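Local structure of trichothecene 15-O-acetyltransferase TRI3 (Fusarium sporotrichioides, 3FOT) at residues S133-W138 with S464-V469; Y51-A56 with I192-F197; S139-G144 with S156-L161. The protein transfers an acetyl group to the 15-hydroxyl of trichothecene intermediates during the biosynthesis of mycotoxins such as T-2 toxin. All blocks are in the same frame, centred on the assembly; numbering follows the deposited sequence.

Contact 1 (S133-W138 with S464-V469); sequences SALDLW and SIDFVV
Val-468 and Leu-135 carry most of this contact, with Trp-138 as the third member. The valine has both methyl groups engaged, one for each partner from the helix. Its CG1 lies 4.1 Å from Leu-135 CD2, and its CG2 sits over one face of the indole, 4.2 Å from the centroid of the Trp-138 five-membered ring and 11° off the ring normal. That is a CH-pi contact, although Val-468 is modelled in two conformers, so the placing of its methyls holds for one of them and is to that extent doubtful. Trp-138 has CG anti to the backbone N (chi1 171°), which directs the indole toward the strand and turns a face to the valine. The other branch of Leu-135, CD1, meets the CB of Asp-466 at 4.2 Å, the two side chains crossing at about a right angle. This is a helix laid on a beta-sheet, the two short segments running nearly parallel with their axes 11.0 Å apart. A capping box starts the helix: Ser-133 OG accepts from Asp-136 N at 3.0 Å, and Ser-133 N donates in return to Asp-136 OD2, coming from above the carboxylate plane. Strand 277-283 adds Ile-281 against Leu-135 and Cys-279 against Trp-138. The indole's polar edge is held separately, NE1 giving a hydrogen bond to Asn-470 OD1, just past the end of the strand.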
loop_
_atom_site.group_PDB
_atom_site.type_symbol
_atom_site.label_atom_id
_atom_site.label_comp_id
_atom_site.label_asym_id
_atom_site.label_seq_id
_atom_site.Cartn_x
_atom_site.Cartn_y
_atom_site.Cartn_z
ATOM N N SER A 133 -8.519 11.451 -15.513
ATOM C CA SER A 133 -7.663 11.476 -14.325
ATOM C C SER A 133 -6.900 10.149 -14.182
ATOM O O SER A 133 -7.223 9.168 -14.849
ATOM C CB SER A 133 -8.506 11.687 -13.067
ATOM O OG SER A 133 -9.256 10.524 -12.763
ATOM N N ALA A 134 -5.915 10.123 -13.283
ATOM C CA ALA A 134 -5.212 8.877 -12.972
ATOM C C ALA A 134 -6.184 7.781 -12.482
ATOM O O ALA A 134 -6.072 6.616 -12.889
ATOM C CB ALA A 134 -4.077 9.136 -11.946
ATOM N N LEU A 135 -7.122 8.138 -11.601
ATOM C CA LEU A 135 -8.098 7.143 -11.124
ATOM C C LEU A 135 -9.093 6.710 -12.192
ATOM O O LEU A 135 -9.570 5.589 -12.149
ATOM C CB LEU A 135 -8.819 7.590 -9.843
ATOM C CG LEU A 135 -7.875 7.611 -8.620
ATOM C CD1 LEU A 135 -8.586 8.140 -7.386
ATOM C CD2 LEU A 135 -7.231 6.260 -8.321
ATOM N N ASP A 136 -9.406 7.595 -13.143
ATOM C CA ASP A 136 -10.233 7.215 -14.309
ATOM C C ASP A 136 -9.531 6.110 -15.075
ATOM O O ASP A 136 -10.140 5.132 -15.483
ATOM C CB ASP A 136 -10.431 8.394 -15.273
ATOM C CG ASP A 136 -11.412 9.433 -14.768
ATOM O OD1 ASP A 136 -12.191 9.152 -13.841
ATOM O OD2 ASP A 136 -11.377 10.561 -15.306
ATOM N N LEU A 137 -8.229 6.270 -15.254
ATOM C CA LEU A 137 -7.431 5.270 -15.955
ATOM C C LEU A 137 -7.339 3.950 -15.182
ATOM O O LEU A 137 -7.394 2.865 -15.774
ATOM C CB LEU A 137 -6.040 5.825 -16.232
ATOM C CG LEU A 137 -5.093 4.890 -16.973
ATOM C CD1 LEU A 137 -5.682 4.442 -18.318
ATOM C CD2 LEU A 137 -3.720 5.599 -17.130
ATOM N N TRP A 138 -7.231 4.027 -13.864
ATOM C CA TRP A 138 -7.281 2.809 -13.052
ATOM C C TRP A 138 -8.563 2.033 -13.382
ATOM O O TRP A 138 -8.535 0.819 -13.655
ATOM C CB TRP A 138 -7.229 3.198 -11.565
ATOM C CG TRP A 138 -7.500 2.036 -10.633
ATOM C CD1 TRP A 138 -6.796 0.896 -10.551
ATOM C CD2 TRP A 138 -8.563 1.931 -9.687
ATOM N NE1 TRP A 138 -7.353 0.054 -9.597
ATOM C CE2 TRP A 138 -8.445 0.670 -9.061
ATOM C CE3 TRP A 138 -9.605 2.779 -9.307
ATOM C CZ2 TRP A 138 -9.309 0.245 -8.055
ATOM C CZ3 TRP A 138 -10.478 2.357 -8.305
ATOM C CH2 TRP A 138 -10.324 1.099 -7.690
ATOM N N SER A 464 -1.916 16.087 -5.067
ATOM C CA SER A 464 -2.732 15.069 -4.398
ATOM C C SER A 464 -2.143 13.694 -4.646
ATOM O O SER A 464 -1.529 13.429 -5.695
ATOM C CB SER A 464 -4.193 15.128 -4.874
ATOM O OG SER A 464 -4.284 14.741 -6.222
ATOM N N ILE A 465 -2.322 12.828 -3.656
ATOM C CA ILE A 465 -1.831 11.467 -3.718
ATOM C C ILE A 465 -2.962 10.563 -3.269
ATOM O O ILE A 465 -3.520 10.746 -2.186
ATOM C CB ILE A 465 -0.571 11.235 -2.835
ATOM C CG1 ILE A 465 0.566 12.202 -3.221
ATOM C CG2 ILE A 465 -0.124 9.752 -2.889
ATOM C CD1 ILE A 465 1.809 12.117 -2.310
ATOM N N ASP A 466 -3.335 9.620 -4.128
ATOM C CA ASP A 466 -4.306 8.591 -3.731
ATOM C C ASP A 466 -3.707 7.207 -3.909
ATOM O O ASP A 466 -3.227 6.875 -4.970
ATOM C CB ASP A 466 -5.596 8.741 -4.530
ATOM C CG ASP A 466 -6.308 10.020 -4.201
ATOM O OD1 ASP A 466 -6.769 10.129 -3.035
ATOM O OD2 ASP A 466 -6.379 10.905 -5.089
ATOM N N PHE A 467 -3.763 6.400 -2.862
ATOM C CA PHE A 467 -3.120 5.103 -2.852
ATOM C C PHE A 467 -4.227 4.054 -2.831
ATOM O O PHE A 467 -5.051 4.014 -1.908
ATOM C CB PHE A 467 -2.211 4.986 -1.633
ATOM C CG PHE A 467 -1.539 3.663 -1.497
ATOM C CD1 PHE A 467 -0.314 3.424 -2.095
ATOM C CD2 PHE A 467 -2.132 2.641 -0.769
ATOM C CE1 PHE A 467 0.305 2.199 -1.973
ATOM C CE2 PHE A 467 -1.499 1.411 -0.651
ATOM C CZ PHE A 467 -0.295 1.197 -1.248
ATOM N N VAL A 468 -4.276 3.251 -3.887
ATOM C CA VAL A 468 -5.284 2.201 -3.997
ATOM C C VAL A 468 -4.637 0.811 -4.112
ATOM O O VAL A 468 -3.579 0.646 -4.727
ATOM C CB VAL A 468 -6.316 2.483 -5.145
ATOM C CG1 VAL A 468 -6.934 3.891 -5.003
ATOM C CG2 VAL A 468 -5.680 2.346 -6.489
ATOM N N VAL A 469 -5.265 -0.179 -3.478
ATOM C CA VAL A 469 -4.855 -1.579 -3.620
ATOM C C VAL A 469 -6.089 -2.309 -4.091
ATOM O O VAL A 469 -7.151 -2.153 -3.462
ATOM C CB VAL A 469 -4.395 -2.195 -2.298
ATOM C CG1 VAL A 469 -3.984 -3.640 -2.513
ATOM C CG2 VAL A 469 -3.230 -1.389 -1.737
#

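Contact 2 (Y51-A56 with I192-F197); sequences YDLYIA and IGCRKF
Strand 53-56 and helix 192-197 lie with their axes 10.0 Å apart and cross at -39°; the backbones are closest at Ile-55 and Arg-195, whose CA atoms are 7.8 Å apart. Leu-53 and Ile-55, two places apart on one side of the strand, close around Cys-194. Leu-53 CD1 rests on the cysteine CB at 3.9 Å, while Ile-55 CD1 reaches the sulfur, 3.7 Å from SG. The cysteine has SG anti to its backbone N (chi1 -162°), and this brings the sulfur within reach of both strand side chains. The same Ile-55 methyl also touches Arg-195 CG at 3.8 Å, the two side chains crossing at about a right angle. Beyond that aliphatic part the arginine chain bends at chi3, and its guanidinium group serves other partners: NE bonds Gly-191 O, NH1 bonds Asp-439 O, and the group makes a cation-pi contact with Phe-467. All four touching residues are buried. The helix follows directly on the His-186 to Asp-190 segment, which fits the HXXXD signature of BAHD acyltransferases, so the packing ties the helix after that motif to a central strand of the sheet.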
loop_
_atom_site.group_PDB
_atom_site.type_symbol
_atom_site.label_atom_id
_atom_site.label_comp_id
_atom_site.label_asym_id
_atom_site.label_seq_id
_atom_site.Cartn_x
_atom_site.Cartn_y
_atom_site.Cartn_z
ATOM N N TYR A 51 -4.294 -8.175 -6.066
ATOM C CA TYR A 51 -3.766 -7.264 -5.019
ATOM C C TYR A 51 -2.883 -6.116 -5.553
ATOM O O TYR A 51 -2.096 -5.555 -4.790
ATOM C CB TYR A 51 -2.922 -8.023 -3.980
ATOM C CG TYR A 51 -3.659 -9.047 -3.144
ATOM C CD1 TYR A 51 -4.203 -8.697 -1.916
ATOM C CD2 TYR A 51 -3.786 -10.364 -3.575
ATOM C CE1 TYR A 51 -4.866 -9.644 -1.124
ATOM C CE2 TYR A 51 -4.436 -11.316 -2.800
ATOM C CZ TYR A 51 -4.980 -10.947 -1.578
ATOM O OH TYR A 51 -5.655 -11.873 -0.796
ATOM N N ASP A 52 -3.006 -5.782 -6.833
ATOM C CA ASP A 52 -2.106 -4.805 -7.466
ATOM C C ASP A 52 -2.207 -3.451 -6.746
ATOM O O ASP A 52 -3.295 -3.058 -6.289
ATOM C CB ASP A 52 -2.453 -4.614 -8.950
ATOM C CG ASP A 52 -1.798 -5.648 -9.869
ATOM O OD1 ASP A 52 -1.383 -6.742 -9.408
ATOM O OD2 ASP A 52 -1.693 -5.367 -11.089
ATOM N N LEU A 53 -1.074 -2.761 -6.667
ATOM C CA LEU A 53 -0.977 -1.430 -6.057
ATOM C C LEU A 53 -1.066 -0.380 -7.139
ATOM O O LEU A 53 -0.457 -0.534 -8.199
ATOM C CB LEU A 53 0.394 -1.251 -5.385
ATOM C CG LEU A 53 0.891 -2.287 -4.391
ATOM C CD1 LEU A 53 2.358 -2.030 -4.084
ATOM C CD2 LEU A 53 0.033 -2.148 -3.170
ATOM N N TYR A 54 -1.831 0.679 -6.890
ATOM C CA TYR A 54 -1.792 1.845 -7.767
ATOM C C TYR A 54 -1.624 3.080 -6.901
ATOM O O TYR A 54 -2.252 3.194 -5.837
ATOM C CB TYR A 54 -3.091 2.010 -8.532
ATOM C CG TYR A 54 -3.409 0.948 -9.548
ATOM C CD1 TYR A 54 -3.196 1.196 -10.904
ATOM C CD2 TYR A 54 -3.959 -0.280 -9.165
ATOM C CE1 TYR A 54 -3.527 0.262 -11.867
ATOM C CE2 TYR A 54 -4.298 -1.240 -10.134
ATOM C CZ TYR A 54 -4.070 -0.953 -11.478
ATOM O OH TYR A 54 -4.399 -1.816 -12.487
ATOM N N ILE A 55 -0.788 3.996 -7.367
ATOM C CA ILE A 55 -0.640 5.312 -6.716
ATOM C C ILE A 55 -0.987 6.382 -7.761
ATOM O O ILE A 55 -0.367 6.446 -8.815
ATOM C CB ILE A 55 0.783 5.509 -6.135
ATOM C CG1 ILE A 55 1.078 4.419 -5.082
ATOM C CG2 ILE A 55 0.931 6.926 -5.456
ATOM C CD1 ILE A 55 2.602 4.225 -4.793
ATOM N N ALA A 56 -2.011 7.192 -7.477
ATOM C CA ALA A 56 -2.446 8.227 -8.405
ATOM C C ALA A 56 -1.940 9.549 -7.872
ATOM O O ALA A 56 -2.280 9.941 -6.730
ATOM C CB ALA A 56 -3.996 8.229 -8.537
ATOM N N ILE A 192 4.703 1.066 1.728
ATOM C CA ILE A 192 5.815 1.933 2.109
ATOM C C ILE A 192 6.899 1.922 1.040
ATOM O O ILE A 192 7.364 2.979 0.606
ATOM C CB ILE A 192 6.370 1.498 3.478
ATOM C CG1 ILE A 192 5.255 1.726 4.510
ATOM C CG2 ILE A 192 7.726 2.216 3.797
ATOM C CD1 ILE A 192 5.628 1.545 5.895
ATOM N N GLY A 193 7.289 0.728 0.617
ATOM C CA GLY A 193 8.370 0.603 -0.332
ATOM C C GLY A 193 7.985 1.240 -1.663
ATOM O O GLY A 193 8.812 1.890 -2.326
ATOM N N CYS A 194 6.726 1.058 -2.057
ATOM C CA CYS A 194 6.265 1.563 -3.348
ATOM C C CYS A 194 6.210 3.094 -3.294
ATOM O O CYS A 194 6.680 3.771 -4.211
ATOM C CB CYS A 194 4.890 0.978 -3.712
ATOM S SG CYS A 194 4.538 1.161 -5.464
ATOM N N ARG A 195 5.671 3.660 -2.223
ATOM C CA ARG A 195 5.690 5.133 -2.104
ATOM C C ARG A 195 7.103 5.708 -2.006
ATOM O O ARG A 195 7.375 6.771 -2.580
ATOM C CB ARG A 195 4.845 5.595 -0.924
ATOM C CG ARG A 195 3.374 5.369 -1.226
ATOM C CD ARG A 195 2.518 5.739 -0.047
ATOM N NE ARG A 195 2.579 4.728 0.998
ATOM C CZ ARG A 195 2.196 4.937 2.249
ATOM N NH1 ARG A 195 1.758 6.142 2.616
ATOM N NH2 ARG A 195 2.302 3.957 3.148
ATOM N N LYS A 196 7.995 5.032 -1.283
ATOM C CA LYS A 196 9.397 5.473 -1.220
ATOM C C LYS A 196 9.964 5.519 -2.650
ATOM O O LYS A 196 10.668 6.437 -3.029
ATOM C CB LYS A 196 10.247 4.528 -0.364
ATOM C CG LYS A 196 10.025 4.735 1.159
ATOM C CD LYS A 196 10.679 3.640 2.023
ATOM C CE LYS A 196 12.214 3.670 1.967
ATOM N NZ LYS A 196 12.837 4.897 2.582
ATOM N N PHE A 197 9.628 4.518 -3.444
ATOM C CA PHE A 197 10.154 4.456 -4.803
ATOM C C PHE A 197 9.584 5.583 -5.693
ATOM O O PHE A 197 10.316 6.170 -6.496
ATOM C CB PHE A 197 9.886 3.072 -5.414
ATOM C CG PHE A 197 10.604 2.863 -6.712
ATOM C CD1 PHE A 197 11.936 2.438 -6.731
ATOM C CD2 PHE A 197 9.946 3.103 -7.919
ATOM C CE1 PHE A 197 12.618 2.259 -7.954
ATOM C CE2 PHE A 197 10.584 2.897 -9.128
ATOM C CZ PHE A 197 11.928 2.470 -9.155
#

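Contact 3 (S139-G144 with S156-L161); sequences SEMEEG and SIELFL
A beta-alpha-beta crossover joins the parallel neighbours 125-129 and 158-163 through helix 134-147, and the Met-aromatic contact of Met-141 with Phe-160 binds that helix to the second of the two strands. The backbones stay well apart, with 11.2 Å between the CA atoms of Met-141 and Phe-160, so long side chains must span the space from opposite directions. Met-141 does so with CG anti to the carbonyl carbon (chi1 -73°) and an extended middle, then bends at chi3 so that the CE methyl turns off the line of the chain. Its SD lies 4.3 Å from the centroid of the Phe-160 ring and 30° off the ring normal, an oblique approach. The methyl touches the ring at two adjacent atoms: Met-141 CE is 3.7 Å from Phe-160 CE2 and 3.8 Å from Phe-160 CZ.

A second partner comes from two residues earlier on the strand. Glu-158 extends beyond CG, and its OE2 lies 3.7 Å from Met-141 CE. This is a van der Waals contact, although a methyl next to sulfur probably carries a slight positive charge that suits a carboxylate oxygen. No hydrogen bond crosses between the segments, and the contact remains small and near the surface.

Around it, His-126 of strand 125-129 meets the Phe-160 ring with the planes about 30° apart, while Glu-158 touches His-126 and His-183, residues of the two strands flanking its own. On the helix side, Glu-142 forms a salt bridge with Arg-145 in the next turn and accepts a hydrogen bond from Asn-470 ND2, and Glu-143 forms a salt bridge with Arg-278 of strand 277-283.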
loop_
_atom_site.group_PDB
_atom_site.type_symbol
_atom_site.label_atom_id
_atom_site.label_comp_id
_atom_site.label_asym_id
_atom_site.label_seq_id
_atom_site.Cartn_x
_atom_site.Cartn_y
_atom_site.Cartn_z
ATOM N N SER A 139 -9.689 2.745 -13.343
ATOM C CA SER A 139 -10.994 2.148 -13.637
ATOM C C SER A 139 -10.967 1.462 -15.002
ATOM O O SER A 139 -11.422 0.324 -15.156
ATOM C CB SER A 139 -12.090 3.223 -13.601
ATOM O OG SER A 139 -12.296 3.674 -12.264
ATOM N N GLU A 140 -10.412 2.157 -15.988
ATOM C CA GLU A 140 -10.392 1.660 -17.347
ATOM C C GLU A 140 -9.511 0.420 -17.449
ATOM O O GLU A 140 -9.859 -0.546 -18.134
ATOM C CB GLU A 140 -9.895 2.774 -18.268
ATOM C CG GLU A 140 -9.591 2.326 -19.649
ATOM C CD GLU A 140 -8.896 3.405 -20.439
ATOM O OE1 GLU A 140 -8.032 3.041 -21.271
ATOM O OE2 GLU A 140 -9.206 4.595 -20.207
ATOM N N MET A 141 -8.378 0.441 -16.746
ATOM C CA MET A 141 -7.441 -0.661 -16.781
ATOM C C MET A 141 -8.032 -1.898 -16.112
ATOM O O MET A 141 -7.890 -3.036 -16.612
ATOM C CB MET A 141 -6.120 -0.255 -16.117
ATOM C CG MET A 141 -5.303 0.689 -16.961
ATOM S SD MET A 141 -3.845 1.261 -16.018
ATOM C CE MET A 141 -2.895 -0.239 -15.866
ATOM N N GLU A 142 -8.740 -1.673 -15.018
ATOM C CA GLU A 142 -9.374 -2.787 -14.321
ATOM C C GLU A 142 -10.542 -3.354 -15.119
ATOM O O GLU A 142 -10.700 -4.576 -15.194
ATOM C CB GLU A 142 -9.761 -2.378 -12.908
ATOM C CG GLU A 142 -8.529 -2.211 -12.023
ATOM C CD GLU A 142 -7.690 -3.490 -11.937
ATOM O OE1 GLU A 142 -8.267 -4.606 -11.922
ATOM O OE2 GLU A 142 -6.451 -3.396 -11.911
ATOM N N GLU A 143 -11.318 -2.480 -15.747
ATOM C CA GLU A 143 -12.381 -2.934 -16.668
ATOM C C GLU A 143 -11.786 -3.702 -17.866
ATOM O O GLU A 143 -12.263 -4.796 -18.217
ATOM C CB GLU A 143 -13.262 -1.754 -17.105
ATOM C CG GLU A 143 -14.105 -1.168 -15.966
ATOM C CD GLU A 143 -14.575 0.273 -16.198
ATOM O OE1 GLU A 143 -14.498 0.764 -17.358
ATOM O OE2 GLU A 143 -15.020 0.918 -15.204
ATOM N N GLY A 144 -10.727 -3.144 -18.458
ATOM C CA GLY A 144 -10.017 -3.764 -19.584
ATOM C C GLY A 144 -9.403 -5.129 -19.294
ATOM O O GLY A 144 -9.454 -6.020 -20.149
ATOM N N SER A 156 6.542 -5.175 -12.134
ATOM C CA SER A 156 6.812 -4.623 -10.815
ATOM C C SER A 156 6.381 -3.153 -10.716
ATOM O O SER A 156 5.796 -2.737 -9.704
ATOM C CB SER A 156 8.292 -4.759 -10.435
ATOM O OG SER A 156 8.530 -4.106 -9.194
ATOM N N ILE A 157 6.673 -2.372 -11.757
ATOM C CA ILE A 157 6.159 -0.994 -11.798
ATOM C C ILE A 157 6.079 -0.466 -13.232
ATOM O O ILE A 157 6.947 -0.760 -14.086
ATOM C CB ILE A 157 6.951 -0.022 -10.881
ATOM C CG1 ILE A 157 6.129 1.255 -10.628
ATOM C CG2 ILE A 157 8.342 0.267 -11.439
ATOM C CD1 ILE A 157 6.764 2.193 -9.579
ATOM N N GLU A 158 4.993 0.247 -13.490
ATOM C CA GLU A 158 4.859 1.027 -14.708
ATOM C C GLU A 158 4.249 2.380 -14.348
ATOM O O GLU A 158 3.592 2.508 -13.311
ATOM C CB GLU A 158 4.005 0.277 -15.744
ATOM C CG GLU A 158 2.577 -0.098 -15.324
ATOM C CD GLU A 158 1.821 -0.875 -16.388
ATOM O OE1 GLU A 158 2.379 -1.044 -17.511
ATOM O OE2 GLU A 158 0.644 -1.264 -16.126
ATOM N N LEU A 159 4.430 3.370 -15.231
ATOM C CA LEU A 159 3.909 4.741 -15.017
ATOM C C LEU A 159 3.109 5.152 -16.232
ATOM O O LEU A 159 3.514 4.839 -17.367
ATOM C CB LEU A 159 5.066 5.755 -14.923
ATOM C CG LEU A 159 5.804 6.008 -13.618
ATOM C CD1 LEU A 159 6.555 4.756 -13.179
ATOM C CD2 LEU A 159 6.780 7.188 -13.753
ATOM N N PHE A 160 2.008 5.868 -16.007
ATOM C CA PHE A 160 1.225 6.474 -17.077
ATOM C C PHE A 160 1.100 7.964 -16.842
ATOM O O PHE A 160 0.589 8.378 -15.806
ATOM C CB PHE A 160 -0.177 5.866 -17.127
ATOM C CG PHE A 160 -0.180 4.394 -17.365
ATOM C CD1 PHE A 160 -0.295 3.894 -18.658
ATOM C CD2 PHE A 160 -0.111 3.506 -16.286
ATOM C CE1 PHE A 160 -0.293 2.532 -18.888
ATOM C CE2 PHE A 160 -0.123 2.140 -16.500
ATOM C CZ PHE A 160 -0.207 1.644 -17.796
ATOM N N LEU A 161 1.583 8.759 -17.792
ATOM C CA LEU A 161 1.574 10.228 -17.667
ATOM C C LEU A 161 0.428 10.726 -18.524
ATOM O O LEU A 161 0.335 10.373 -19.702
ATOM C CB LEU A 161 2.895 10.838 -18.170
ATOM C CG LEU A 161 4.228 10.188 -17.729
ATOM C CD1 LEU A 161 5.439 10.785 -18.461
ATOM C CD2 LEU A 161 4.415 10.227 -16.233
#

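Overall arrangement
All three contacts rest on one mixed sheet, where strand 53-61 lies between strands 177-184 and 457-469. Contacts 1 and 3, with centres about 9 Å apart, are successive parts of helix 134-147 over different strands of the same face; contact 2, its centre about 11 and 13 Å from theirs, puts helix 191-205 against the other face of strand 53-61. Tyr-54 links the three: its backbone pairs with Val-468, its ring meets Trp-138 edge-to-face, and its hydroxyl bonds Glu-142. Along the chain contact 3 is nested inside the loops closed by contacts 1 and 2, which cross each other, so that segments far apart in sequence place one helix on each face of the sheet.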